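Side-chain contacts in ABC transporter binding protein AcbH (Actinoplanes, PDB 3OO8), which binds beta-D-galactopyranose with an exclusive preference, as the extracellular solute receptor of an ABC transporter: residues A[149-154]-A[170-175]; A[180-185]-A[227-232]; A[257-262]-A[280-285]. The protein carries 2 engineered substitutions. One frame throughout, in Å; residues are numbered along the deposited sequence.

Overall arrangement
All three contacts lie on the same side of the chain's centre, in one lobe of this class 2 solute-binding fold, and follow one another in sequence: contact 1 closes before contact 2 opens, and contact 2 before contact 3. Centre to centre, contacts 1 and 2 are about 19 Å apart and do not touch, although helix 162-174 leads directly into strand 178-181. Contact 3 is about 13 Å from the centre of either. It touches contact 1 through M172 and F151, and shares the sheet with contact 2, where strands 178-181 and 257-261 run side by side. Helix packing at the periphery is thereby tied to strands near the galactose site.

Contact 1 of 3, residues A[149-154]-A[170-175]; sequences SVFQSK and RKMQSD
F151 and M172 join two consecutive helices of the solute-binding fold, 148-154 and 162-174, and beside this apolar touch a water bridges K154 to K171 and D175. The buried half of the contact is narrow. The terminal methyl of M172, CE, lies 3.7 Å from CE1 of F151 and nearly as close to CZ, reaching that side of the ring obliquely. The M172 chain runs out straight past CG, chi3 -175°, which carries CE to the ring, and it crosses the phenyl group at about a right angle. The F151 ring is further enclosed by Y146 and, edge-to-face, by Y156 from the connection between the helices.

The outer half is polar and open to solvent. K154 and D175 run past one another, pointing opposite ways, so what meets is the aliphatic part of the lysine: its CD is 4.0 Å from OD2 of D175. The ammonium NZ of K154 stays 4.9 Å from that oxygen, too far for a salt bridge, so any attraction between them is probably weak. The carboxylate has a firmer partner in the hydroxyl of Y156, hydrogen-bonded to OD2. K171 arrives from its own helix with CE 3.7 Å from the backbone O of K154, and its last bond turns (chi4 71°) to leave NZ by the bridging water. That water ties the three residues together: it donates to O of K154 at 2.8 Å and to OD2 of D175 at 2.7 Å, while NZ of K171 makes a weak bond to it at 3.4 Å.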
loop_
_atom_site.group_PDB
_atom_site.type_symbol
_atom_site.label_atom_id
_atom_site.label_comp_id
_atom_site.label_asym_id
_atom_site.label_seq_id
_atom_site.Cartn_x
_atom_site.Cartn_y
_atom_site.Cartn_z
ATOM N N SER A 149 5.634 -5.500 -25.361
ATOM C CA SER A 149 6.186 -6.135 -26.562
ATOM C C SER A 149 6.072 -7.666 -26.561
ATOM O O SER A 149 5.859 -8.292 -27.619
ATOM C CB SER A 149 7.632 -5.675 -26.775
ATOM O OG SER A 149 8.505 -6.249 -25.811
ATOM N N VAL A 150 6.209 -8.282 -25.384
ATOM C CA VAL A 150 6.104 -9.732 -25.268
ATOM C C VAL A 150 4.656 -10.189 -25.455
ATOM O O VAL A 150 4.366 -11.129 -26.204
ATOM C CB VAL A 150 6.659 -10.237 -23.912
ATOM C CG1 VAL A 150 6.383 -11.738 -23.693
ATOM C CG2 VAL A 150 8.135 -9.885 -23.740
ATOM N N PHE A 151 3.725 -9.529 -24.762
ATOM C CA PHE A 151 2.336 -9.881 -24.925
ATOM C C PHE A 151 1.912 -9.685 -26.393
ATOM O O PHE A 151 1.194 -10.513 -26.945
ATOM C CB PHE A 151 1.470 -9.013 -23.983
ATOM C CG PHE A 151 1.282 -9.598 -22.609
ATOM C CD1 PHE A 151 2.359 -10.027 -21.856
ATOM C CD2 PHE A 151 0.002 -9.682 -22.053
ATOM C CE1 PHE A 151 2.173 -10.584 -20.596
ATOM C CE2 PHE A 151 -0.200 -10.250 -20.778
ATOM C CZ PHE A 151 0.885 -10.669 -20.042
ATOM N N GLN A 152 2.353 -8.592 -27.007
ATOM C CA GLN A 152 2.066 -8.325 -28.426
ATOM C C GLN A 152 2.635 -9.413 -29.352
ATOM O O GLN A 152 1.937 -9.919 -30.229
ATOM C CB GLN A 152 2.601 -6.937 -28.819
ATOM C CG GLN A 152 1.723 -5.802 -28.253
ATOM C CD GLN A 152 2.416 -4.436 -28.148
ATOM O OE1 GLN A 152 3.559 -4.256 -28.576
ATOM N NE2 GLN A 152 1.716 -3.468 -27.562
ATOM N N SER A 153 3.880 -9.798 -29.117
ATOM C CA SER A 153 4.573 -10.773 -29.969
ATOM C C SER A 153 4.034 -12.203 -29.830
ATOM O O SER A 153 3.894 -12.939 -30.827
ATOM C CB SER A 153 6.063 -10.742 -29.634
ATOM O OG SER A 153 6.800 -11.560 -30.515
ATOM N N LYS A 154 3.750 -12.604 -28.589
ATOM C CA LYS A 154 3.322 -13.966 -28.296
ATOM C C LYS A 154 1.831 -14.233 -28.307
ATOM O O LYS A 154 1.399 -15.370 -28.060
ATOM C CB LYS A 154 3.881 -14.429 -26.955
ATOM C CG LYS A 154 5.384 -14.345 -26.837
ATOM C CD LYS A 154 5.855 -15.308 -25.746
ATOM C CE LYS A 154 7.313 -15.733 -25.923
ATOM N NZ LYS A 154 7.596 -16.422 -27.228
ATOM N N ARG A 170 -0.448 -21.046 -18.093
ATOM C CA ARG A 170 -0.209 -22.337 -18.726
ATOM C C ARG A 170 0.381 -22.171 -20.118
ATOM O O ARG A 170 1.318 -22.895 -20.481
ATOM C CB ARG A 170 -1.458 -23.222 -18.708
ATOM C CG ARG A 170 -1.776 -23.730 -17.306
ATOM C CD ARG A 170 -2.978 -24.678 -17.259
ATOM N NE ARG A 170 -2.696 -26.004 -17.822
ATOM C CZ ARG A 170 -2.057 -26.990 -17.182
ATOM N NH1 ARG A 170 -1.570 -26.820 -15.948
ATOM N NH2 ARG A 170 -1.876 -28.157 -17.787
ATOM N N LYS A 171 -0.129 -21.200 -20.869
ATOM C CA LYS A 171 0.379 -20.907 -22.219
ATOM C C LYS A 171 1.849 -20.468 -22.134
ATOM O O LYS A 171 2.716 -20.894 -22.945
ATOM C CB LYS A 171 -0.480 -19.830 -22.870
ATOM C CG LYS A 171 -0.097 -19.463 -24.303
ATOM C CD LYS A 171 -1.126 -18.498 -24.897
ATOM C CE LYS A 171 -0.649 -17.838 -26.197
ATOM N NZ LYS A 171 -0.619 -18.814 -27.316
ATOM N N MET A 172 2.142 -19.623 -21.153
ATOM C CA MET A 172 3.506 -19.166 -20.926
ATOM C C MET A 172 4.461 -20.315 -20.632
ATOM O O MET A 172 5.592 -20.322 -21.126
ATOM C CB MET A 172 3.574 -18.149 -19.786
ATOM C CG MET A 172 3.212 -16.757 -20.247
ATOM S SD MET A 172 2.975 -15.663 -18.839
ATOM C CE MET A 172 2.421 -14.133 -19.629
ATOM N N GLN A 173 4.021 -21.265 -19.812
ATOM C CA GLN A 173 4.853 -22.422 -19.514
ATOM C C GLN A 173 5.142 -23.219 -20.779
ATOM O O GLN A 173 6.293 -23.596 -21.017
ATOM C CB GLN A 173 4.216 -23.316 -18.444
ATOM C CG GLN A 173 4.516 -22.807 -17.052
ATOM C CD GLN A 173 4.144 -23.769 -15.931
ATOM O OE1 GLN A 173 3.291 -24.653 -16.086
ATOM N NE2 GLN A 173 4.773 -23.577 -14.777
ATOM N N SER A 174 4.100 -23.481 -21.567
ATOM C CA SER A 174 4.249 -24.176 -22.865
ATOM C C SER A 174 5.187 -23.408 -23.794
ATOM O O SER A 174 5.929 -24.009 -24.587
ATOM C CB SER A 174 2.886 -24.378 -23.529
ATOM O OG SER A 174 2.167 -25.387 -22.830
ATOM N N ASP A 175 5.169 -22.081 -23.691
ATOM C CA ASP A 175 6.075 -21.243 -24.465
ATOM C C ASP A 175 7.492 -21.185 -23.864
ATOM O O ASP A 175 8.361 -20.499 -24.402
ATOM C CB ASP A 175 5.525 -19.823 -24.631
ATOM C CG ASP A 175 4.299 -19.742 -25.551
ATOM O OD1 ASP A 175 3.977 -20.716 -26.280
ATOM O OD2 ASP A 175 3.636 -18.673 -25.538
HETATM O O HOH W 1 2.632 -17.876 -27.900
#

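Contact 2 of 3, residues A[180-185]-A[227-232]; sequences LAFADK and DQWREL
The indole of W229 turns its edge to the phenyl ring of F182. CZ2 of W229 is 4.1 Å from CZ of F182, and CZ lies near the plane of the indole; seen from the phenyl ring the approach is oblique. The side chains cross at about a right angle, and the touch comes down to one carbon of each ring. In W229, CG stands anti to the backbone N (chi1 -159°), and this carries the indole out from the helix toward the 180-185 segment. F390 also meets the indole, its ring inclined at about 55°, and the buried NE1 is satisfied by OE1 of Q236, a bond that should limit rotation of the indole.

Beside the rings two leucines meet tip to tip: CD1 of L180 is 3.6 Å from CD1 of L232, the side chains again crossing at about a right angle. With L180, F182, W229 and L232 the interface is wholly apolar.

The F182 side chain is about 8 Å from that of W142, a beta-D-galactose-binding residue, which puts this helix-on-sheet packing near the sugar site. Around it, the last turns of helix 220-232 pack against the end of strand 178-181 and the loop that follows. L232 leans on W162 and F165 of helix 162-174, W229 on T193 and L197 of helix 191-201, and helix 377-392 covers both aromatics, I391 touching F182 and I387 touching W229.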
loop_
_atom_site.group_PDB
_atom_site.type_symbol
_atom_site.label_atom_id
_atom_site.label_comp_id
_atom_site.label_asym_id
_atom_site.label_seq_id
_atom_site.Cartn_x
_atom_site.Cartn_y
_atom_site.Cartn_z
ATOM N N LEU A 180 5.202 -16.356 -13.525
ATOM C CA LEU A 180 5.320 -15.300 -12.549
ATOM C C LEU A 180 6.691 -15.304 -11.887
ATOM O O LEU A 180 7.042 -16.213 -11.137
ATOM C CB LEU A 180 4.214 -15.448 -11.493
ATOM C CG LEU A 180 2.776 -15.191 -11.954
ATOM C CD1 LEU A 180 1.821 -16.050 -11.144
ATOM C CD2 LEU A 180 2.457 -13.681 -11.805
ATOM N N ALA A 181 7.487 -14.290 -12.187
ATOM C CA ALA A 181 8.708 -14.070 -11.421
ATOM C C ALA A 181 8.273 -13.913 -9.963
ATOM O O ALA A 181 7.291 -13.228 -9.662
ATOM C CB ALA A 181 9.417 -12.818 -11.900
ATOM N N PHE A 182 9.007 -14.549 -9.058
ATOM C CA PHE A 182 8.592 -14.590 -7.666
ATOM C C PHE A 182 9.812 -14.675 -6.747
ATOM O O PHE A 182 10.735 -15.458 -6.995
ATOM C CB PHE A 182 7.645 -15.770 -7.459
ATOM C CG PHE A 182 6.945 -15.771 -6.120
ATOM C CD1 PHE A 182 6.226 -14.663 -5.703
ATOM C CD2 PHE A 182 7.006 -16.896 -5.299
ATOM C CE1 PHE A 182 5.598 -14.671 -4.491
ATOM C CE2 PHE A 182 6.371 -16.918 -4.057
ATOM C CZ PHE A 182 5.662 -15.788 -3.662
ATOM N N ALA A 183 9.772 -13.909 -5.668
ATOM C CA ALA A 183 10.888 -13.776 -4.740
ATOM C C ALA A 183 10.365 -13.512 -3.336
ATOM O O ALA A 183 9.356 -12.807 -3.148
ATOM C CB ALA A 183 11.780 -12.635 -5.185
ATOM N N ASP A 184 11.025 -14.104 -2.340
ATOM C CA ASP A 184 10.601 -13.870 -0.961
ATOM C C ASP A 184 11.729 -13.945 0.072
ATOM O O ASP A 184 11.475 -14.040 1.264
ATOM C CB ASP A 184 9.501 -14.837 -0.564
ATOM C CG ASP A 184 8.679 -14.328 0.614
ATOM O OD1 ASP A 184 8.420 -13.102 0.682
ATOM O OD2 ASP A 184 8.265 -15.168 1.455
ATOM N N LYS A 185 12.974 -13.915 -0.389
ATOM C CA LYS A 185 14.057 -13.831 0.577
ATOM C C LYS A 185 13.888 -12.626 1.511
ATOM O O LYS A 185 14.269 -12.684 2.680
ATOM C CB LYS A 185 15.402 -13.789 -0.151
ATOM C CG LYS A 185 16.608 -13.892 0.803
ATOM C CD LYS A 185 17.893 -14.123 0.003
ATOM C CE LYS A 185 19.028 -14.614 0.902
ATOM N NZ LYS A 185 19.479 -13.537 1.820
ATOM N N ASP A 227 -5.424 -22.569 -0.209
ATOM C CA ASP A 227 -5.838 -23.552 -1.222
ATOM C C ASP A 227 -5.728 -22.942 -2.611
ATOM O O ASP A 227 -5.206 -23.582 -3.525
ATOM C CB ASP A 227 -7.233 -24.120 -0.944
ATOM C CG ASP A 227 -7.236 -25.106 0.220
ATOM O OD1 ASP A 227 -6.177 -25.654 0.564
ATOM O OD2 ASP A 227 -8.321 -25.349 0.790
ATOM N N GLN A 228 -6.131 -21.680 -2.759
ATOM C CA GLN A 228 -5.986 -21.017 -4.061
ATOM C C GLN A 228 -4.510 -20.833 -4.388
ATOM O O GLN A 228 -4.073 -20.971 -5.537
ATOM C CB GLN A 228 -6.688 -19.645 -4.062
ATOM C CG GLN A 228 -7.054 -19.147 -5.469
ATOM C CD GLN A 228 -8.481 -19.489 -5.928
ATOM O OE1 GLN A 228 -9.335 -19.937 -5.147
ATOM N NE2 GLN A 228 -8.762 -19.210 -7.202
ATOM N N TRP A 229 -3.719 -20.541 -3.367
ATOM C CA TRP A 229 -2.295 -20.298 -3.578
ATOM C C TRP A 229 -1.596 -21.596 -4.004
ATOM O O TRP A 229 -0.600 -21.555 -4.743
ATOM C CB TRP A 229 -1.658 -19.743 -2.299
ATOM C CG TRP A 229 -0.365 -18.999 -2.487
ATOM C CD1 TRP A 229 0.586 -19.176 -3.493
ATOM C CD2 TRP A 229 0.187 -18.039 -1.592
ATOM N NE1 TRP A 229 1.654 -18.337 -3.278
ATOM C CE2 TRP A 229 1.436 -17.622 -2.122
ATOM C CE3 TRP A 229 -0.279 -17.455 -0.400
ATOM C CZ2 TRP A 229 2.237 -16.664 -1.490
ATOM C CZ3 TRP A 229 0.525 -16.495 0.241
ATOM C CH2 TRP A 229 1.756 -16.089 -0.319
ATOM N N ARG A 230 -2.114 -22.741 -3.536
ATOM C CA ARG A 230 -1.530 -24.028 -3.968
ATOM C C ARG A 230 -1.581 -24.113 -5.478
ATOM O O ARG A 230 -0.636 -24.609 -6.107
ATOM C CB ARG A 230 -2.222 -25.235 -3.304
ATOM C CG ARG A 230 -1.784 -25.393 -1.855
ATOM C CD ARG A 230 -2.552 -26.455 -1.078
ATOM N NE ARG A 230 -2.638 -27.745 -1.755
ATOM C CZ ARG A 230 -3.784 -28.377 -2.005
ATOM N NH1 ARG A 230 -4.948 -27.851 -1.622
ATOM N NH2 ARG A 230 -3.766 -29.550 -2.614
ATOM N N GLU A 231 -2.675 -23.650 -6.061
ATOM C CA GLU A 231 -2.787 -23.646 -7.520
ATOM C C GLU A 231 -1.822 -22.641 -8.140
ATOM O O GLU A 231 -1.036 -22.967 -9.044
ATOM C CB GLU A 231 -4.199 -23.353 -8.000
ATOM C CG GLU A 231 -4.208 -23.235 -9.515
ATOM C CD GLU A 231 -5.572 -23.138 -10.145
ATOM O OE1 GLU A 231 -6.525 -22.674 -9.476
ATOM O OE2 GLU A 231 -5.672 -23.510 -11.331
ATOM N N LEU A 232 -1.867 -21.413 -7.631
ATOM C CA LEU A 232 -1.019 -20.330 -8.124
ATOM C C LEU A 232 0.470 -20.694 -8.125
ATOM O O LEU A 232 1.192 -20.330 -9.057
ATOM C CB LEU A 232 -1.240 -19.051 -7.278
ATOM C CG LEU A 232 -0.480 -17.785 -7.711
ATOM C CD1 LEU A 232 -0.864 -17.273 -9.085
ATOM C CD2 LEU A 232 -0.627 -16.687 -6.660
#

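Contact 3 of 3, residues A[257-262]-A[280-285]; sequences AGMMFQ and DFFVFP
D280 folds OD1 back onto the backbone N of F281, 2.8 Å away, just ahead of F282, whose ring receives M259 from the other segment. OD1 is met on its anti side, with the N-H somewhat out of the carboxylate plane, and the bond lies wholly within 280-285. Everything that crosses between the segments is made by sulfur and aromatic rings.

The first pair is a Met-aromatic contact. SD of M259 lies 3.7 Å from CZ of F282 and 5.0 Å from the ring centroid, in the plane of the ring and 83° off its normal, so the sulfur faces ring C-H rather than the pi cloud. In F282 CG sits between the backbone N and the carbonyl carbon (chi1 57°), which swings the ring across toward the methionine. V144 touches both side chains, while V158 and P159 also pack on F282.

The second pair is a T-shaped stack. F284 points its edge at one face of F261: CD1 of F284 is 4.0 Å from CD1 of F261 and just as far from its CE1, while the centroids are 5.5 Å apart and the planes stand at 77°. F165 also meets the F284 ring, and R200 hydrogen-bonds to the backbone O of F284 through NH2.

Strands 257-261 and 279-282 both pair antiparallel with strand 134-147, M260 bonding to F145 and Q262 to V143. M259 and F282 meet across that strand, over V144, while F284 reaches F261 from the loop beyond strand 279-282. The F261 side chain lies about 4 Å from that of W142, which binds beta-D-galactose in this protein, an arrangement consistent with second-shell aromatic packing next to the sugar site of a solute-binding fold.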
loop_
_atom_site.group_PDB
_atom_site.type_symbol
_atom_site.label_atom_id
_atom_site.label_comp_id
_atom_site.label_asym_id
_atom_site.label_seq_id
_atom_site.Cartn_x
_atom_site.Cartn_y
_atom_site.Cartn_z
ATOM N N ALA A 257 10.790 -14.023 -17.518
ATOM C CA ALA A 257 9.502 -14.293 -16.875
ATOM C C ALA A 257 8.443 -13.459 -17.605
ATOM O O ALA A 257 8.758 -12.388 -18.116
ATOM C CB ALA A 257 9.557 -13.902 -15.396
ATOM N N GLY A 258 7.207 -13.952 -17.629
ATOM C CA GLY A 258 6.114 -13.258 -18.306
ATOM C C GLY A 258 5.423 -12.153 -17.512
ATOM O O GLY A 258 4.919 -11.187 -18.104
ATOM N N MET A 259 5.397 -12.296 -16.185
ATOM C CA MET A 259 4.700 -11.347 -15.282
ATOM C C MET A 259 5.389 -11.271 -13.914
ATOM O O MET A 259 6.185 -12.147 -13.536
ATOM C CB MET A 259 3.271 -11.852 -15.026
ATOM C CG MET A 259 2.443 -12.098 -16.289
ATOM S SD MET A 259 0.799 -12.829 -16.006
ATOM C CE MET A 259 1.129 -14.568 -15.717
ATOM N N MET A 260 5.084 -10.231 -13.150
ATOM C CA MET A 260 5.529 -10.184 -11.762
ATOM C C MET A 260 4.552 -9.310 -10.971
ATOM O O MET A 260 4.212 -8.202 -11.409
ATOM C CB MET A 260 6.920 -9.600 -11.620
ATOM C CG MET A 260 7.333 -9.502 -10.153
ATOM S SD MET A 260 9.096 -9.089 -10.081
ATOM C CE MET A 260 9.352 -9.017 -8.305
ATOM N N PHE A 261 4.070 -9.824 -9.844
ATOM C CA PHE A 261 3.114 -9.079 -8.992
ATOM C C PHE A 261 3.874 -8.429 -7.853
ATOM O O PHE A 261 4.488 -9.117 -7.050
ATOM C CB PHE A 261 2.028 -10.044 -8.415
ATOM C CG PHE A 261 1.043 -9.369 -7.476
ATOM C CD1 PHE A 261 0.045 -8.569 -8.007
ATOM C CD2 PHE A 261 1.123 -9.553 -6.100
ATOM C CE1 PHE A 261 -0.885 -7.962 -7.182
ATOM C CE2 PHE A 261 0.212 -8.915 -5.262
ATOM C CZ PHE A 261 -0.797 -8.138 -5.838
ATOM N N GLN A 262 3.878 -7.097 -7.794
ATOM C CA GLN A 262 4.469 -6.401 -6.645
ATOM C C GLN A 262 4.094 -4.911 -6.714
ATOM O O GLN A 262 3.249 -4.524 -7.530
ATOM C CB GLN A 262 5.999 -6.611 -6.558
ATOM C CG GLN A 262 6.416 -7.176 -5.224
ATOM C CD GLN A 262 7.895 -7.435 -5.094
ATOM O OE1 GLN A 262 8.332 -8.583 -5.194
ATOM N NE2 GLN A 262 8.663 -6.393 -4.851
ATOM N N ASP A 280 4.102 -2.386 -18.534
ATOM C CA ASP A 280 2.706 -2.053 -18.281
ATOM C C ASP A 280 2.258 -2.950 -17.130
ATOM O O ASP A 280 3.046 -3.750 -16.575
ATOM C CB ASP A 280 1.869 -2.329 -19.543
ATOM C CG ASP A 280 0.606 -1.490 -19.639
ATOM O OD1 ASP A 280 0.080 -0.998 -18.625
ATOM O OD2 ASP A 280 0.109 -1.326 -20.783
ATOM N N PHE A 281 0.999 -2.814 -16.739
ATOM C CA PHE A 281 0.480 -3.710 -15.705
ATOM C C PHE A 281 -0.995 -3.916 -15.857
ATOM O O PHE A 281 -1.664 -3.200 -16.613
ATOM C CB PHE A 281 0.752 -3.195 -14.285
ATOM C CG PHE A 281 0.056 -1.889 -13.941
ATOM C CD1 PHE A 281 -1.239 -1.896 -13.437
ATOM C CD2 PHE A 281 0.749 -0.676 -14.016
ATOM C CE1 PHE A 281 -1.878 -0.710 -13.073
ATOM C CE2 PHE A 281 0.129 0.509 -13.645
ATOM C CZ PHE A 281 -1.173 0.510 -13.182
ATOM N N PHE A 282 -1.478 -4.978 -15.222
ATOM C CA PHE A 282 -2.917 -5.181 -15.081
ATOM C C PHE A 282 -3.227 -5.494 -13.626
ATOM O O PHE A 282 -2.362 -5.953 -12.892
ATOM C CB PHE A 282 -3.483 -6.225 -16.066
ATOM C CG PHE A 282 -2.831 -7.607 -15.982
ATOM C CD1 PHE A 282 -3.255 -8.514 -15.013
ATOM C CD2 PHE A 282 -1.835 -7.986 -16.865
ATOM C CE1 PHE A 282 -2.712 -9.762 -14.918
ATOM C CE2 PHE A 282 -1.270 -9.241 -16.760
ATOM C CZ PHE A 282 -1.715 -10.137 -15.785
ATOM N N VAL A 283 -4.445 -5.173 -13.169
ATOM C CA VAL A 283 -4.786 -5.539 -11.801
ATOM C C VAL A 283 -4.938 -7.050 -11.647
ATOM O O VAL A 283 -5.289 -7.774 -12.590
ATOM C CB VAL A 283 -6.042 -4.773 -11.292
ATOM C CG1 VAL A 283 -5.821 -3.301 -11.519
ATOM C CG2 VAL A 283 -7.336 -5.215 -11.995
ATOM N N PHE A 284 -4.680 -7.541 -10.440
ATOM C CA PHE A 284 -4.815 -8.979 -10.236
ATOM C C PHE A 284 -6.214 -9.429 -10.660
ATOM O O PHE A 284 -7.212 -8.758 -10.319
ATOM C CB PHE A 284 -4.566 -9.320 -8.775
ATOM C CG PHE A 284 -4.237 -10.783 -8.540
ATOM C CD1 PHE A 284 -2.903 -11.188 -8.504
ATOM C CD2 PHE A 284 -5.238 -11.727 -8.331
ATOM C CE1 PHE A 284 -2.547 -12.519 -8.267
ATOM C CE2 PHE A 284 -4.906 -13.065 -8.082
ATOM C CZ PHE A 284 -3.565 -13.465 -8.074
ATOM N N PRO A 285 -6.326 -10.546 -11.403
ATOM C CA PRO A 285 -7.648 -10.954 -11.936
ATOM C C PRO A 285 -8.710 -11.276 -10.884
ATOM O O PRO A 285 -8.392 -11.532 -9.726
ATOM C CB PRO A 285 -7.321 -12.199 -12.769
ATOM C CG PRO A 285 -5.907 -11.904 -13.238
ATOM C CD PRO A 285 -5.252 -11.399 -11.969
#